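Long-range contacts in uncharacterized protein lp_2664 (Lactobacillus plantarum WCFS1, PDB 2PJQ), which is of unknown function but belongs to the HD-domain family, and so is probably a metal-dependent phosphohydrolase: residues T13-Y18 with V83-Q88; S28-D33 with I138-Y143; A42-K47 with T192-A197; K151-A156 with Q212-W217; A158-M163 with F179-F184. One frame throughout, in Å; residues are numbered along the deposited sequence.

Contact 1: residues T13-Y18 with V83-Q88; sequences TAIQTY and VQLNAQ
Ala14, Ile15 and Tyr18 of helix 9-22 face Gln84 and Leu85 at the end of helix 74-87 and Gln88 just beyond it. The two short helical segments run nearly antiparallel, with 153° between their directions. Their axes come no closer than 10.5 Å, so the gap is bridged by side chains. Ala14 pairs with Gln88, Ile15 with Leu85 and Tyr18 with Gln84 along the backbones.

The ring of Tyr18 carries one end of the contact. Its CG stands anti to the backbone N (chi1 -173°), which turns the ring to the neighbouring helix. The aliphatic part of Gln84 lies over one face of this ring in a CH-pi contact, with Gln84 CG 3.7 Å from the centroid of the Tyr18 ring. Gln84 CG sits toward the rim of the ring, not over its middle. With Tyr18 cut back to alanine, Gln84 CB and CG would probably lose the flat surface they rest on. At the other end, Ala14 CB touches the side chain of Gln88, 3.5 Å from Gln88 CD. Deeper in, Ile15 CD1 meets Leu85 CD2 at 4.3 Å. Ile15 also packs on Ala58, Trp61 and Leu62 of helix 53-62, and Leu85 on Ile98 of helix 92-102. This is antiparallel helix packing at the edge of the all-helical HD-domain fold.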
# COMPACT_ATOMS: atom_id res chain seq x y z
N THR B 13 22.89 -15.11 16.75
CA THR B 13 22.59 -13.78 17.29
C THR B 13 23.29 -12.70 16.48
O THR B 13 22.69 -11.68 16.14
CB THR B 13 23.05 -13.62 18.78
OG1 THR B 13 22.41 -14.60 19.60
CG2 THR B 13 22.67 -12.24 19.31
N ALA B 14 24.56 -12.92 16.16
CA ALA B 14 25.32 -11.94 15.40
C ALA B 14 24.61 -11.63 14.09
O ALA B 14 24.41 -10.47 13.75
CB ALA B 14 26.72 -12.45 15.12
N ILE B 15 24.24 -12.69 13.37
CA ILE B 15 23.55 -12.57 12.10
C ILE B 15 22.26 -11.79 12.26
O ILE B 15 21.88 -11.01 11.36
CB ILE B 15 23.21 -13.97 11.52
CG1 ILE B 15 24.49 -14.72 11.19
CG2 ILE B 15 22.34 -13.84 10.28
CD1 ILE B 15 24.27 -16.14 10.89
N GLN B 16 21.58 -12.03 13.38
CA GLN B 16 20.31 -11.34 13.66
C GLN B 16 20.64 -9.86 13.75
O GLN B 16 20.02 -9.01 13.09
CB GLN B 16 19.72 -11.80 14.99
CG GLN B 16 18.35 -11.19 15.29
CD GLN B 16 17.88 -11.46 16.72
OE1 GLN B 16 18.07 -12.54 17.28
NE2 GLN B 16 17.25 -10.45 17.31
N THR B 17 21.65 -9.57 14.58
CA THR B 17 22.09 -8.21 14.78
C THR B 17 22.45 -7.63 13.45
O THR B 17 22.01 -6.54 13.12
CB THR B 17 23.34 -8.13 15.66
OG1 THR B 17 23.11 -8.81 16.89
CG2 THR B 17 23.66 -6.68 15.98
N TYR B 18 23.24 -8.35 12.67
CA TYR B 18 23.62 -7.84 11.37
C TYR B 18 22.41 -7.51 10.50
O TYR B 18 22.30 -6.40 9.95
CB TYR B 18 24.50 -8.85 10.64
CG TYR B 18 25.06 -8.30 9.36
CD1 TYR B 18 26.04 -7.30 9.38
CD2 TYR B 18 24.57 -8.73 8.13
CE1 TYR B 18 26.50 -6.73 8.21
CE2 TYR B 18 25.02 -8.17 6.95
CZ TYR B 18 25.99 -7.17 7.00
OH TYR B 18 26.40 -6.59 5.82
N VAL B 83 31.84 -10.42 4.58
CA VAL B 83 32.69 -9.72 5.53
C VAL B 83 32.13 -9.99 6.91
O VAL B 83 32.88 -10.21 7.86
CB VAL B 83 32.72 -8.18 5.22
CG1 VAL B 83 33.45 -7.42 6.31
CG2 VAL B 83 33.44 -7.95 3.89
N GLN B 84 30.80 -10.02 7.03
CA GLN B 84 30.17 -10.29 8.33
C GLN B 84 30.29 -11.77 8.74
O GLN B 84 30.72 -12.09 9.84
CB GLN B 84 28.69 -9.88 8.30
CG GLN B 84 27.96 -10.18 9.61
CD GLN B 84 28.69 -9.60 10.82
OE1 GLN B 84 29.30 -8.54 10.73
NE2 GLN B 84 28.63 -10.30 11.96
N LEU B 85 29.87 -12.66 7.86
CA LEU B 85 29.96 -14.07 8.18
C LEU B 85 31.41 -14.41 8.46
O LEU B 85 31.69 -15.20 9.37
CB LEU B 85 29.44 -14.90 7.03
CG LEU B 85 27.92 -14.89 6.85
CD1 LEU B 85 27.61 -15.26 5.40
CD2 LEU B 85 27.26 -15.87 7.84
N ASN B 86 32.34 -13.83 7.70
CA ASN B 86 33.75 -14.12 7.98
C ASN B 86 34.13 -13.59 9.35
O ASN B 86 34.71 -14.31 10.15
CB ASN B 86 34.68 -13.53 6.92
CG ASN B 86 34.99 -14.51 5.82
OD1 ASN B 86 35.34 -15.66 6.08
ND2 ASN B 86 34.88 -14.07 4.58
N ALA B 87 33.77 -12.34 9.64
CA ALA B 87 34.09 -11.76 10.94
C ALA B 87 33.49 -12.60 12.08
O ALA B 87 33.88 -12.42 13.22
CB ALA B 87 33.57 -10.36 11.01
N GLN B 88 32.55 -13.50 11.76
CA GLN B 88 31.92 -14.35 12.78
C GLN B 88 32.39 -15.81 12.74
O GLN B 88 31.77 -16.69 13.34
CB GLN B 88 30.38 -14.31 12.64
CG GLN B 88 29.73 -12.97 12.91
CD GLN B 88 30.11 -12.39 14.27
OE1 GLN B 88 30.58 -13.11 15.15
NE2 GLN B 88 29.88 -11.09 14.45

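Contact 2: residues S28-D33 with I138-Y143; sequences SGHGRD and IARALY
Arg140 reaches Gly29 because its CG stands anti to its own carbonyl carbon (chi1 -67°) and its chain bends at chi3 (58°). The bend brings the edge of the guanidinium to the backbone oxygen of Gly29. Tyr143, one turn on, has CG anti to the backbone N (chi1 177°), and its ring meets the chain at Ser28 and Gly29. Gly29 O accepts two weak bonds, from Arg140 NE at 3.0 Å and from Arg140 NH2 at 2.8 Å. Both are far from straight. Arg140 NH2 also lies over one face of the His30 ring, whose plane is nearly perpendicular to the guanidinium. Tyr143 CE1 lies 3.6 Å from Gly29 N. Tyr143 OH makes a weak bond to Glu150 O of the second subunit. Arg140 NH1 is bound to Asp131 O. Arg140 thus ties two backbone carbonyls together, Gly29 O and Asp131 O, beside the putative HD-type metal-site residues His34 and Asp64.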
# COMPACT_ATOMS: atom_id res chain seq x y z
N SER B 28 10.13 -0.18 2.68
CA SER B 28 9.67 -0.89 1.49
C SER B 28 8.82 -2.09 1.88
O SER B 28 8.22 -2.74 1.03
CB SER B 28 10.85 -1.37 0.65
OG SER B 28 11.57 -2.37 1.32
N GLY B 29 8.78 -2.36 3.19
CA GLY B 29 8.01 -3.48 3.68
C GLY B 29 8.92 -4.67 3.94
O GLY B 29 8.57 -5.83 3.72
N HIS B 30 10.12 -4.37 4.41
CA HIS B 30 11.09 -5.43 4.67
C HIS B 30 11.96 -5.02 5.85
O HIS B 30 13.15 -5.35 5.91
CB HIS B 30 11.95 -5.66 3.42
CG HIS B 30 11.15 -5.97 2.19
ND1 HIS B 30 10.86 -7.26 1.80
CD2 HIS B 30 10.54 -5.17 1.30
CE1 HIS B 30 10.10 -7.24 0.73
NE2 HIS B 30 9.89 -5.98 0.40
N GLY B 31 11.35 -4.31 6.79
CA GLY B 31 12.06 -3.86 7.97
C GLY B 31 11.97 -4.87 9.09
O GLY B 31 11.63 -6.03 8.86
N ARG B 32 12.24 -4.42 10.30
CA ARG B 32 12.25 -5.28 11.47
C ARG B 32 11.00 -6.12 11.79
O ARG B 32 11.15 -7.24 12.25
CB ARG B 32 12.71 -4.46 12.68
CG ARG B 32 14.22 -4.16 12.62
CD ARG B 32 14.58 -2.77 13.16
NE ARG B 32 15.49 -2.79 14.30
CZ ARG B 32 15.23 -3.38 15.48
NH1 ARG B 32 14.08 -4.03 15.69
NH2 ARG B 32 16.13 -3.30 16.45
N ASP B 33 9.80 -5.61 11.54
CA ASP B 33 8.59 -6.41 11.82
C ASP B 33 8.54 -7.62 10.88
O ASP B 33 8.36 -8.77 11.33
CB ASP B 33 7.34 -5.55 11.66
CG ASP B 33 7.23 -4.46 12.73
OD1 ASP B 33 7.13 -4.82 13.92
OD2 ASP B 33 7.26 -3.25 12.40
N ILE B 138 -1.34 -8.21 1.44
CA ILE B 138 -2.00 -7.10 0.76
C ILE B 138 -1.31 -5.79 1.14
O ILE B 138 -0.82 -5.05 0.28
CB ILE B 138 -3.48 -6.99 1.18
CG1 ILE B 138 -4.25 -8.24 0.74
CG2 ILE B 138 -4.07 -5.71 0.61
CD1 ILE B 138 -5.67 -8.31 1.27
N ALA B 139 -1.26 -5.52 2.44
CA ALA B 139 -0.63 -4.31 2.95
C ALA B 139 0.77 -4.12 2.38
O ALA B 139 1.04 -3.12 1.71
CB ALA B 139 -0.56 -4.35 4.46
N ARG B 140 1.64 -5.09 2.65
CA ARG B 140 3.02 -5.03 2.18
C ARG B 140 3.16 -4.90 0.67
O ARG B 140 4.03 -4.19 0.17
CB ARG B 140 3.79 -6.26 2.62
CG ARG B 140 4.00 -6.37 4.10
CD ARG B 140 4.81 -7.60 4.31
NE ARG B 140 6.03 -7.44 3.54
CZ ARG B 140 6.73 -8.43 3.01
NH1 ARG B 140 6.32 -9.69 3.15
NH2 ARG B 140 7.83 -8.15 2.32
N ALA B 141 2.31 -5.62 -0.05
CA ALA B 141 2.31 -5.59 -1.49
C ALA B 141 2.15 -4.14 -1.94
O ALA B 141 3.07 -3.56 -2.50
CB ALA B 141 1.17 -6.42 -2.03
N LEU B 142 1.00 -3.54 -1.70
CA LEU B 142 0.80 -2.17 -2.12
C LEU B 142 1.72 -1.16 -1.44
O LEU B 142 2.05 -0.11 -2.01
CB LEU B 142 -0.67 -1.75 -1.93
CG LEU B 142 -1.50 -2.26 -3.11
CD1 LEU B 142 -1.97 -3.70 -2.85
CD2 LEU B 142 -2.65 -1.33 -3.33
N TYR B 143 2.13 -1.46 -0.21
CA TYR B 143 3.01 -0.55 0.51
C TYR B 143 4.33 -0.44 -0.23
O TYR B 143 5.04 0.56 -0.12
CB TYR B 143 3.22 -1.07 1.92
CG TYR B 143 4.17 -0.26 2.74
CD1 TYR B 143 5.55 -0.43 2.63
CD2 TYR B 143 3.69 0.68 3.65
CE1 TYR B 143 6.44 0.31 3.42
CE2 TYR B 143 4.57 1.43 4.44
CZ TYR B 143 5.93 1.23 4.32
OH TYR B 143 6.78 1.93 5.13

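Contact 3: residues A42-K47 with T192-A197; sequences ARRLAK and TDTAKA
Helix 32-49 of the HD-type helical core is joined here to the short helix 193-198, with Leu45 as the central side chain. Leu45 and Thr194 pass each other in opposite senses, with Leu45 CD1 3.7 Å from Thr194 CG2. Leu45 CG rests against Thr192, at the N-cap position of the short helix, 3.7 Å from Thr192 OG1. The second methyl, Leu45 CD2, meets Ala195 CB at 4.2 Å. The helical segments 42-47 and 193-197 run at 129° to each other. In this helix-on-helix packing, helix 119-130 also packs on Leu45, through Val123, Asp126 and Leu130. A glycine in place of Leu45 is likely to leave a gap between Thr192, Thr194 and Ala195 and weaken the hold of the short helix. At the outer side the extended Arg44 lays its guanidinium against Thr194. Thr194 CG2 stands over one face of that group, toward its rim, 3.2 Å from Arg44 NH2. The CG2 of Thr194 is anti to its backbone N (chi1 -65° for OG1), while Thr194 OG1 bonds to Asp48 OD2.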
# COMPACT_ATOMS: atom_id res chain seq x y z
N ALA B 42 9.57 -19.11 10.78
CA ALA B 42 10.60 -20.06 10.41
C ALA B 42 10.81 -21.03 11.55
O ALA B 42 10.91 -22.24 11.34
CB ALA B 42 11.90 -19.33 10.11
N ARG B 43 10.87 -20.49 12.76
CA ARG B 43 11.10 -21.30 13.95
C ARG B 43 10.00 -22.33 14.17
O ARG B 43 10.29 -23.49 14.40
CB ARG B 43 11.26 -20.40 15.17
CG ARG B 43 11.68 -21.12 16.44
CD ARG B 43 11.64 -20.15 17.63
NE ARG B 43 12.68 -19.13 17.54
CZ ARG B 43 13.96 -19.35 17.82
NH1 ARG B 43 14.35 -20.56 18.21
NH2 ARG B 43 14.86 -18.38 17.68
N ARG B 44 8.74 -21.93 14.09
CA ARG B 44 7.70 -22.93 14.29
C ARG B 44 7.78 -24.01 13.21
O ARG B 44 7.79 -25.21 13.51
CB ARG B 44 6.31 -22.30 14.27
CG ARG B 44 5.25 -23.36 14.46
CD ARG B 44 3.87 -22.95 14.04
NE ARG B 44 3.04 -24.15 13.94
CZ ARG B 44 1.78 -24.17 13.50
NH1 ARG B 44 1.17 -23.06 13.12
NH2 ARG B 44 1.12 -25.32 13.44
N LEU B 45 7.83 -23.57 11.95
CA LEU B 45 7.89 -24.47 10.81
C LEU B 45 9.09 -25.41 10.85
O LEU B 45 8.96 -26.59 10.54
CB LEU B 45 7.92 -23.66 9.50
CG LEU B 45 6.75 -23.67 8.50
CD1 LEU B 45 5.38 -23.61 9.19
CD2 LEU B 45 6.93 -22.47 7.58
N ALA B 46 10.25 -24.89 11.22
CA ALA B 46 11.44 -25.72 11.27
C ALA B 46 11.20 -26.88 12.24
O ALA B 46 11.44 -28.05 11.91
CB ALA B 46 12.66 -24.90 11.71
N LYS B 47 10.71 -26.55 13.43
CA LYS B 47 10.46 -27.58 14.42
C LYS B 47 9.44 -28.62 13.96
O LYS B 47 9.68 -29.82 14.08
CB LYS B 47 10.05 -26.90 15.72
CG LYS B 47 11.16 -25.93 16.14
CD LYS B 47 11.04 -25.45 17.57
CE LYS B 47 12.18 -24.51 17.91
NZ LYS B 47 12.18 -24.12 19.35
N THR B 192 5.97 -26.95 3.38
CA THR B 192 5.59 -27.52 4.68
C THR B 192 4.10 -27.86 4.81
O THR B 192 3.25 -27.12 4.34
CB THR B 192 5.89 -26.54 5.82
OG1 THR B 192 6.96 -25.66 5.44
CG2 THR B 192 6.27 -27.31 7.08
N ASP B 193 3.78 -28.98 5.46
CA ASP B 193 2.37 -29.31 5.62
C ASP B 193 1.72 -28.27 6.51
O ASP B 193 0.60 -27.83 6.25
CB ASP B 193 2.17 -30.70 6.22
CG ASP B 193 2.13 -31.80 5.16
OD1 ASP B 193 1.76 -31.49 4.01
OD2 ASP B 193 2.45 -32.96 5.49
N THR B 194 2.43 -27.88 7.56
CA THR B 194 1.93 -26.89 8.51
C THR B 194 1.66 -25.57 7.82
O THR B 194 0.76 -24.81 8.21
CB THR B 194 2.94 -26.63 9.63
OG1 THR B 194 3.10 -27.82 10.41
CG2 THR B 194 2.45 -25.51 10.52
N ALA B 195 2.43 -25.29 6.77
CA ALA B 195 2.28 -24.04 6.06
C ALA B 195 1.11 -24.10 5.11
O ALA B 195 0.31 -23.17 5.07
CB ALA B 195 3.56 -23.72 5.32
N LYS B 196 1.00 -25.18 4.34
CA LYS B 196 -0.10 -25.31 3.40
C LYS B 196 -1.38 -24.99 4.15
O LYS B 196 -2.25 -24.31 3.63
CB LYS B 196 -0.20 -26.74 2.86
CG LYS B 196 0.86 -27.13 1.87
CD LYS B 196 0.60 -28.52 1.32
CE LYS B 196 1.63 -28.91 0.28
NZ LYS B 196 1.29 -30.19 -0.41
N ALA B 197 -1.46 -25.47 5.37
CA ALA B 197 -2.64 -25.24 6.19
C ALA B 197 -2.81 -23.75 6.48
O ALA B 197 -3.89 -23.18 6.30
CB ALA B 197 -2.54 -26.02 7.49

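Contact 4: residues K151-A156 with Q212-W217; sequences KIYDPA and QFKAEW
An aromatic cluster of Tyr153, Phe213 and Trp217 fastens the loop after helix 134-148 to the C-terminal helix 204-219. Tyr153 stands between the other two. Its edge points to the face of Trp217 in a T-shaped pair, with planes at 84° and Tyr153 CD2 3.7 Å from Trp217 CD2. Phe213 in turn presents its edge to the face of Tyr153, offset, with centroids 5.7 Å apart. Phe213 and Trp217 lie one turn apart on the helix. Both hold CG anti to the backbone N (chi1 179° and 175°), which sends their rings toward the loop. The cluster lies at the dimer side of the fold: Trp217 packs on Arg37 of the second subunit, and Ile152 on Tyr143 of that subunit. Within the chain, Ile152 CG2 touches Phe213 CZ at 3.8 Å. Pro155 CD meets Trp217 CZ2 at 3.9 Å. The aliphatic chain of Lys214 bends at chi2 and chi3 and crosses the end of Tyr153, with Lys214 CD 3.3 Å from Tyr153 OH.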
# COMPACT_ATOMS: atom_id res chain seq x y z
N LYS B 151 2.53 1.30 -10.60
CA LYS B 151 1.13 1.58 -10.91
C LYS B 151 0.22 0.57 -10.18
O LYS B 151 0.53 -0.63 -10.10
CB LYS B 151 0.94 1.49 -12.42
CG LYS B 151 -0.36 2.07 -12.94
CD LYS B 151 -0.41 1.94 -14.45
CE LYS B 151 0.77 2.65 -15.11
NZ LYS B 151 0.87 2.32 -16.56
N ILE B 152 -0.92 1.03 -9.67
CA ILE B 152 -1.79 0.12 -8.93
C ILE B 152 -2.60 -0.82 -9.81
O ILE B 152 -2.78 -1.99 -9.46
CB ILE B 152 -2.80 0.88 -8.03
CG1 ILE B 152 -2.07 1.93 -7.19
CG2 ILE B 152 -3.50 -0.10 -7.09
CD1 ILE B 152 -2.99 2.85 -6.41
N TYR B 153 -3.07 -0.33 -10.94
CA TYR B 153 -3.90 -1.13 -11.84
C TYR B 153 -4.01 -0.45 -13.19
O TYR B 153 -3.83 0.76 -13.29
CB TYR B 153 -5.28 -1.28 -11.22
CG TYR B 153 -6.26 -2.08 -12.04
CD1 TYR B 153 -6.02 -3.41 -12.33
CD2 TYR B 153 -7.46 -1.51 -12.47
CE1 TYR B 153 -6.95 -4.17 -13.03
CE2 TYR B 153 -8.39 -2.25 -13.17
CZ TYR B 153 -8.13 -3.59 -13.45
OH TYR B 153 -9.07 -4.34 -14.13
N ASP B 154 -4.31 -1.22 -14.23
CA ASP B 154 -4.45 -0.68 -15.59
C ASP B 154 -5.22 -1.72 -16.39
O ASP B 154 -4.62 -2.61 -16.98
CB ASP B 154 -3.05 -0.48 -16.21
CG ASP B 154 -3.04 0.51 -17.39
OD1 ASP B 154 -3.98 0.47 -18.22
OD2 ASP B 154 -2.08 1.31 -17.49
N PRO B 155 -6.56 -1.64 -16.41
CA PRO B 155 -7.35 -2.63 -17.16
C PRO B 155 -6.78 -2.97 -18.53
O PRO B 155 -6.99 -4.07 -19.05
CB PRO B 155 -8.74 -1.99 -17.24
CG PRO B 155 -8.51 -0.54 -16.97
CD PRO B 155 -7.43 -0.56 -15.92
N ALA B 156 -6.05 -2.02 -19.10
CA ALA B 156 -5.43 -2.18 -20.40
C ALA B 156 -4.30 -3.20 -20.30
O ALA B 156 -4.10 -4.02 -21.19
CB ALA B 156 -4.90 -0.85 -20.88
N GLN B 212 -13.09 -7.06 -4.93
CA GLN B 212 -13.73 -5.81 -4.56
C GLN B 212 -13.05 -4.59 -5.19
O GLN B 212 -13.69 -3.57 -5.43
CB GLN B 212 -13.74 -5.65 -3.04
CG GLN B 212 -15.00 -6.20 -2.42
CD GLN B 212 -16.23 -5.68 -3.12
OE1 GLN B 212 -16.81 -6.37 -3.96
NE2 GLN B 212 -16.62 -4.45 -2.79
N PHE B 213 -11.75 -4.70 -5.47
CA PHE B 213 -11.02 -3.60 -6.08
C PHE B 213 -11.46 -3.38 -7.54
O PHE B 213 -11.57 -2.25 -7.99
CB PHE B 213 -9.50 -3.86 -6.02
CG PHE B 213 -8.67 -2.78 -6.65
CD1 PHE B 213 -8.51 -2.72 -8.03
CD2 PHE B 213 -8.04 -1.81 -5.86
CE1 PHE B 213 -7.75 -1.70 -8.63
CE2 PHE B 213 -7.28 -0.80 -6.44
CZ PHE B 213 -7.13 -0.74 -7.83
N LYS B 214 -11.71 -4.47 -8.26
CA LYS B 214 -12.12 -4.36 -9.66
C LYS B 214 -13.61 -4.12 -9.78
O LYS B 214 -14.08 -3.64 -10.81
CB LYS B 214 -11.70 -5.61 -10.43
CG LYS B 214 -10.24 -5.91 -10.22
CD LYS B 214 -9.53 -6.28 -11.50
CE LYS B 214 -9.78 -7.70 -11.87
NZ LYS B 214 -8.92 -8.01 -13.03
N ALA B 215 -14.35 -4.47 -8.74
CA ALA B 215 -15.79 -4.25 -8.75
C ALA B 215 -16.03 -2.74 -8.55
O ALA B 215 -16.85 -2.14 -9.25
CB ALA B 215 -16.45 -5.05 -7.63
N GLU B 216 -15.29 -2.16 -7.61
CA GLU B 216 -15.36 -0.74 -7.25
C GLU B 216 -14.82 0.17 -8.36
O GLU B 216 -15.37 1.23 -8.64
CB GLU B 216 -14.59 -0.49 -5.94
CG GLU B 216 -15.33 -0.99 -4.70
CD GLU B 216 -14.52 -0.94 -3.40
OE1 GLU B 216 -13.79 0.04 -3.15
OE2 GLU B 216 -14.64 -1.89 -2.60
N TRP B 217 -13.75 -0.26 -9.00
CA TRP B 217 -13.15 0.51 -10.08
C TRP B 217 -14.10 0.59 -11.26
O TRP B 217 -14.33 1.67 -11.79
CB TRP B 217 -11.82 -0.13 -10.49
CG TRP B 217 -11.17 0.50 -11.68
CD1 TRP B 217 -11.63 0.49 -12.97
CD2 TRP B 217 -9.92 1.19 -11.70
NE1 TRP B 217 -10.73 1.11 -13.79
CE2 TRP B 217 -9.67 1.56 -13.04
CE3 TRP B 217 -8.98 1.53 -10.73
CZ2 TRP B 217 -8.52 2.25 -13.43
CZ3 TRP B 217 -7.83 2.22 -11.12
CH2 TRP B 217 -7.61 2.56 -12.46

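Contact 5: residues A158-M163 with F179-F184; sequences APREHM and FYEKLF
Pro159 begins the contact by resting on Tyr180 and Glu181 of helix 175-183. The segment 158-163 is an irregular loop between helices 134-148 and 165-170, and the contact packs this loop onto a helix of the all-helical fold. The side chains of Pro159 and Tyr180 lie alongside each other, with Pro159 CB 3.8 Å from Tyr180 CB. Pro159 CB also meets the CG of Glu181 at 3.9 Å.

Arg160 comes next and supplies the charge. Its chain bends at chi2 and chi3, so the guanidinium folds back to the carboxylate of Glu181. Arg160 NH1 and Glu181 OE1 form a salt bridge at 3.1 Å. The planes of the two flat groups are 81° apart, and the bridge uses OE1 alone of the two Glu181 oxygens. Arg160 NH2 also makes a weak bond to Gln171 O. Glu181 itself is buried, and its chain is extended beyond CG, which carries the carboxylate in among the loop side chains. The positive charge of Arg160 would probably help keep Glu181 ionised there.

The loop reaches Met163, a selenomethionine in the crystal. It packs on Tyr168 of helix 165-170 and crosses Glu181 at about a right angle. Met163 is poorly ordered, but as modelled its SE lies 3.3 Å from Glu181 OE1, the oxygen that also takes the salt bridge.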
# COMPACT_ATOMS: atom_id res chain seq x y z
N ALA B 158 -2.76 -6.43 -18.80
CA ALA B 158 -3.23 -7.66 -18.19
C ALA B 158 -2.04 -8.43 -17.65
O ALA B 158 -0.93 -8.31 -18.17
CB ALA B 158 -4.00 -8.51 -19.20
N PRO B 159 -2.26 -9.22 -16.60
CA PRO B 159 -1.22 -10.03 -15.96
C PRO B 159 -0.45 -10.96 -16.88
O PRO B 159 -1.04 -11.79 -17.57
CB PRO B 159 -1.98 -10.77 -14.86
CG PRO B 159 -3.39 -10.79 -15.37
CD PRO B 159 -3.56 -9.43 -15.94
N ARG B 160 0.87 -10.81 -16.88
CA ARG B 160 1.76 -11.62 -17.69
C ARG B 160 1.48 -13.07 -17.33
O ARG B 160 0.84 -13.35 -16.32
CB ARG B 160 3.22 -11.29 -17.39
CG ARG B 160 3.61 -9.87 -17.75
CD ARG B 160 3.98 -9.03 -16.53
NE ARG B 160 5.42 -8.86 -16.40
CZ ARG B 160 6.01 -8.23 -15.39
NH1 ARG B 160 5.28 -7.70 -14.41
NH2 ARG B 160 7.33 -8.12 -15.35
N GLU B 161 1.95 -14.00 -18.16
CA GLU B 161 1.71 -15.41 -17.89
C GLU B 161 2.95 -16.27 -18.03
O GLU B 161 3.11 -17.24 -17.28
CB GLU B 161 0.60 -15.94 -18.81
CG GLU B 161 -0.78 -15.36 -18.51
CD GLU B 161 -1.34 -15.81 -17.16
OE1 GLU B 161 -1.72 -16.99 -17.03
OE2 GLU B 161 -1.40 -14.97 -16.24
N HIS B 162 3.82 -15.93 -18.97
CA HIS B 162 5.04 -16.70 -19.17
C HIS B 162 6.29 -15.88 -18.88
O HIS B 162 7.25 -15.89 -19.65
CB HIS B 162 5.10 -17.27 -20.60
CG HIS B 162 4.01 -16.79 -21.51
ND1 HIS B 162 4.02 -15.54 -22.09
CD2 HIS B 162 2.89 -17.41 -21.97
CE1 HIS B 162 2.96 -15.41 -22.88
NE2 HIS B 162 2.26 -16.53 -22.82
N MSE B 163 6.28 -15.19 -17.74
CA MSE B 163 7.39 -14.35 -17.32
C MSE B 163 8.75 -15.03 -17.27
O MSE B 163 8.84 -16.26 -17.20
CB MSE B 163 7.10 -13.75 -15.94
CG MSE B 163 5.82 -12.95 -15.86
SE MSE B 163 5.47 -12.44 -14.02
CE MSE B 163 6.56 -10.86 -13.95
N PHE B 179 -0.84 -10.03 -7.63
CA PHE B 179 -1.59 -11.10 -6.98
C PHE B 179 -1.76 -12.19 -8.01
O PHE B 179 -1.42 -13.34 -7.77
CB PHE B 179 -2.95 -10.61 -6.48
CG PHE B 179 -2.87 -9.63 -5.36
CD1 PHE B 179 -2.54 -8.31 -5.59
CD2 PHE B 179 -3.07 -10.03 -4.05
CE1 PHE B 179 -2.40 -7.40 -4.54
CE2 PHE B 179 -2.94 -9.13 -2.99
CZ PHE B 179 -2.60 -7.81 -3.24
N TYR B 180 -2.27 -11.82 -9.18
CA TYR B 180 -2.48 -12.79 -10.25
C TYR B 180 -1.18 -13.45 -10.65
O TYR B 180 -1.10 -14.68 -10.73
CB TYR B 180 -3.09 -12.11 -11.48
CG TYR B 180 -4.56 -11.80 -11.34
CD1 TYR B 180 -5.49 -12.82 -11.11
CD2 TYR B 180 -5.04 -10.48 -11.39
CE1 TYR B 180 -6.84 -12.54 -10.92
CE2 TYR B 180 -6.39 -10.19 -11.20
CZ TYR B 180 -7.28 -11.22 -10.96
OH TYR B 180 -8.60 -10.95 -10.71
N GLU B 181 -0.16 -12.63 -10.89
CA GLU B 181 1.16 -13.10 -11.31
C GLU B 181 1.98 -13.88 -10.29
O GLU B 181 2.82 -14.71 -10.66
CB GLU B 181 2.00 -11.90 -11.78
CG GLU B 181 1.49 -11.26 -13.04
CD GLU B 181 2.25 -10.01 -13.41
OE1 GLU B 181 3.49 -9.97 -13.25
OE2 GLU B 181 1.60 -9.05 -13.88
N LYS B 182 1.76 -13.60 -9.00
CA LYS B 182 2.52 -14.24 -7.95
C LYS B 182 1.73 -14.66 -6.72
O LYS B 182 1.34 -15.81 -6.60
CB LYS B 182 3.69 -13.33 -7.54
CG LYS B 182 4.59 -13.92 -6.45
CD LYS B 182 6.00 -13.33 -6.46
CE LYS B 182 6.79 -13.77 -5.25
NZ LYS B 182 6.62 -12.83 -4.09
N LEU B 183 1.51 -13.72 -5.81
CA LEU B 183 0.79 -13.97 -4.55
C LEU B 183 -0.35 -14.99 -4.51
O LEU B 183 -0.51 -15.69 -3.51
CB LEU B 183 0.29 -12.63 -4.00
CG LEU B 183 1.37 -11.56 -4.03
CD1 LEU B 183 0.87 -10.27 -3.36
CD2 LEU B 183 2.62 -12.10 -3.33
N PHE B 184 -1.14 -15.08 -5.58
CA PHE B 184 -2.25 -16.04 -5.63
C PHE B 184 -1.78 -17.48 -5.83
O PHE B 184 -2.58 -18.41 -5.71
CB PHE B 184 -3.24 -15.69 -6.76
CG PHE B 184 -4.25 -14.62 -6.41
CD1 PHE B 184 -4.41 -14.15 -5.10
CD2 PHE B 184 -5.06 -14.08 -7.41
CE1 PHE B 184 -5.36 -13.16 -4.81
CE2 PHE B 184 -6.01 -13.09 -7.13
CZ PHE B 184 -6.16 -12.63 -5.83

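In the fold
Contacts 1, 2 and 3 interleave along the chain, while contacts 4 and 5 come after contact 2 closes. Helix 32-49 is shared by contacts 2 and 3, whose centres are 22 Å apart. Contact 1 lies on the far side of the chain's centre from contacts 4 and 5, its centre 44 Å from that of contact 4. Contact 5 falls between the two segments of contact 4, and the two touch through Lys214 and Tyr180. Contact 2 meets both: Leu142 packs on Ile152 and on Phe179. Contacts 2 and 4 also touch the second subunit. Helix 134-148 thus links the putative HD-type site with the C-terminal helices and the dimer interface.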